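Local coordinates for NIF3-related protein (PDB 2GX8) that is of unknown function but belongs to the Nif3 family and binds zinc ions, two of them at a paired-metal site, at residues C[32-37]-C[369-374]. Numbering follows the deposited sequence.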
loop_
_atom_site.group_PDB
_atom_site.type_symbol
_atom_site.label_atom_id
_atom_site.label_comp_id
_atom_site.label_asym_id
_atom_site.label_seq_id
_atom_site.Cartn_x
_atom_site.Cartn_y
_atom_site.Cartn_z
ATOM N N HIS C 32 37.661 0.564 -12.564
ATOM C CA HIS C 32 36.909 1.823 -12.614
ATOM C C HIS C 32 36.996 2.545 -13.935
ATOM O O HIS C 32 36.010 3.115 -14.402
ATOM C CB HIS C 32 37.360 2.794 -11.536
ATOM C CG HIS C 32 37.029 2.367 -10.147
ATOM N ND1 HIS C 32 35.742 2.087 -9.746
ATOM C CD2 HIS C 32 37.803 2.264 -9.042
ATOM C CE1 HIS C 32 35.747 1.771 -8.462
ATOM N NE2 HIS C 32 36.983 1.883 -8.008
ATOM N N GLU C 33 38.192 2.528 -14.512
ATOM C CA GLU C 33 38.478 3.163 -15.776
ATOM C C GLU C 33 37.724 2.463 -16.876
ATOM O O GLU C 33 37.039 3.109 -17.666
ATOM C CB GLU C 33 39.964 3.088 -16.048
ATOM C CG GLU C 33 40.773 3.770 -14.960
ATOM C CD GLU C 33 42.264 3.826 -15.272
ATOM O OE1 GLU C 33 42.626 3.816 -16.497
ATOM O OE2 GLU C 33 43.061 3.897 -14.290
ATOM N N ILE C 34 37.854 1.144 -16.930
ATOM C CA ILE C 34 37.135 0.341 -17.924
ATOM C C ILE C 34 35.642 0.592 -17.840
ATOM O O ILE C 34 35.003 0.932 -18.823
ATOM C CB ILE C 34 37.457 -1.144 -17.733
ATOM C CG1 ILE C 34 38.964 -1.318 -17.967
ATOM C CG2 ILE C 34 36.620 -2.021 -18.667
ATOM C CD1 ILE C 34 39.486 -2.679 -17.702
ATOM N N ILE C 35 35.104 0.446 -16.640
ATOM C CA ILE C 35 33.693 0.670 -16.367
ATOM C C ILE C 35 33.281 2.079 -16.758
ATOM O O ILE C 35 32.232 2.272 -17.361
ATOM C CB ILE C 35 33.384 0.341 -14.884
ATOM C CG1 ILE C 35 33.468 -1.168 -14.700
ATOM C CG2 ILE C 35 32.043 0.866 -14.438
ATOM C CD1 ILE C 35 32.681 -1.933 -15.733
ATOM N N SER C 36 34.136 3.052 -16.467
ATOM C CA SER C 36 33.853 4.436 -16.810
ATOM C C SER C 36 33.774 4.625 -18.331
ATOM O O SER C 36 33.032 5.472 -18.808
ATOM C CB SER C 36 34.891 5.369 -16.204
ATOM O OG SER C 36 34.416 6.689 -16.227
ATOM N N LEU C 37 34.527 3.823 -19.080
ATOM C CA LEU C 37 34.489 3.867 -20.545
ATOM C C LEU C 37 33.317 3.082 -21.116
ATOM O O LEU C 37 32.899 3.328 -22.248
ATOM C CB LEU C 37 35.789 3.344 -21.156
ATOM C CG LEU C 37 37.017 4.261 -21.062
ATOM C CD1 LEU C 37 38.242 3.581 -21.653
ATOM C CD2 LEU C 37 36.761 5.587 -21.782
ATOM N N LYS C 369 33.106 -5.616 -29.275
ATOM C CA LYS C 369 33.708 -4.765 -30.313
ATOM C C LYS C 369 33.774 -3.325 -29.805
ATOM O O LYS C 369 34.864 -2.757 -29.661
ATOM C CB LYS C 369 32.954 -4.814 -31.658
ATOM C CG LYS C 369 33.558 -3.793 -32.657
ATOM C CD LYS C 369 32.693 -3.342 -33.880
ATOM C CE LYS C 369 32.877 -4.175 -35.176
ATOM N NZ LYS C 369 32.292 -5.562 -35.133
ATOM N N GLN C 370 32.598 -2.755 -29.545
ATOM C CA GLN C 370 32.450 -1.405 -29.008
ATOM C C GLN C 370 33.471 -1.113 -27.908
ATOM O O GLN C 370 34.206 -0.141 -28.003
ATOM C CB GLN C 370 31.034 -1.201 -28.441
ATOM C CG GLN C 370 29.930 -0.970 -29.468
ATOM C CD GLN C 370 28.510 -1.089 -28.877
ATOM O OE1 GLN C 370 27.596 -0.342 -29.246
ATOM N NE2 GLN C 370 28.331 -2.023 -27.958
ATOM N N LEU C 371 33.527 -1.964 -26.882
ATOM C CA LEU C 371 34.444 -1.745 -25.760
ATOM C C LEU C 371 35.920 -1.894 -26.129
ATOM O O LEU C 371 36.735 -1.089 -25.692
ATOM C CB LEU C 371 34.080 -2.601 -24.533
ATOM C CG LEU C 371 34.798 -2.245 -23.218
ATOM C CD1 LEU C 371 34.463 -0.811 -22.772
ATOM C CD2 LEU C 371 34.513 -3.237 -22.094
ATOM N N GLN C 372 36.276 -2.899 -26.927
ATOM C CA GLN C 372 37.670 -3.050 -27.361
ATOM C C GLN C 372 38.116 -1.775 -28.083
ATOM O O GLN C 372 39.224 -1.296 -27.896
ATOM C CB GLN C 372 37.822 -4.225 -28.318
ATOM C CG GLN C 372 39.258 -4.590 -28.619
ATOM C CD GLN C 372 39.952 -5.261 -27.445
ATOM O OE1 GLN C 372 40.871 -4.694 -26.848
ATOM N NE2 GLN C 372 39.496 -6.463 -27.089
ATOM N N GLU C 373 37.226 -1.233 -28.903
ATOM C CA GLU C 373 37.447 -0.019 -29.683
ATOM C C GLU C 373 37.775 1.185 -28.776
ATOM O O GLU C 373 38.696 1.955 -29.072
ATOM C CB GLU C 373 36.180 0.215 -30.516
ATOM C CG GLU C 373 36.253 1.126 -31.714
ATOM C CD GLU C 373 35.006 1.010 -32.609
ATOM O OE1 GLU C 373 34.269 -0.006 -32.541
ATOM O OE2 GLU C 373 34.777 1.943 -33.405
ATOM N N LYS C 374 37.046 1.330 -27.666
ATOM C CA LYS C 374 37.262 2.429 -26.707
ATOM C C LYS C 374 38.565 2.291 -25.925
ATOM O O LYS C 374 39.248 3.280 -25.668
ATOM C CB LYS C 374 36.110 2.520 -25.698
ATOM C CG LYS C 374 34.709 2.749 -26.289
ATOM C CD LYS C 374 34.440 4.184 -26.758
ATOM C CE LYS C 374 34.356 5.132 -25.575
ATOM N NZ LYS C 374 33.868 6.471 -25.979
#
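Leu37 and Lys374 mark the nearest backbone approach, with Leu37 CA 6.9 Å from Lys374 CA, where two helical segments run at 120° to each other with axes 10.5 Å apart. This is helix-helix packing in the alpha/beta part of the Nif3 fold: helix 31-38, near the N-terminus, meets helix 362-377, which starts just after the zinc ligand Glu360 and leads into strand 383-386, an outermost strand of the five-stranded mixed sheet within the chain. With the axes this far apart, the bridging is done by branched and long side chains, and the contact is modest, burying 198 Å² in all. Leu371 sends its forked end toward the other helix. Its CG stands opposite the backbone N (chi1 -168°), which carries the fork there, and the two methyls divide the work. CD2 meets the methyl branch of Ile34, with Ile34 CG2 4.2 Å from Leu371 CD2, while CD1 turns to the backbone of Leu37, Leu371 CD1 lying 4.4 Å from Leu37 C. Leucine and isoleucine suit these buried places, since Leu371 also rests on Ile384 of the strand and Ile34 on Val64. Toward the more open side, Leu37 packs by its CD1 methyl, 4.2 Å from Lys374 O. A long, flexible lysine suits this partly exposed place, its aliphatic chain lying against the Leu37 carbonyl and Ser40. Leu37 O hydrogen-bonds Ser40 OG, and the Lys374 chain, bent at chi2 and chi3, brings its CE methylene to 4.1 Å from Leu37 O.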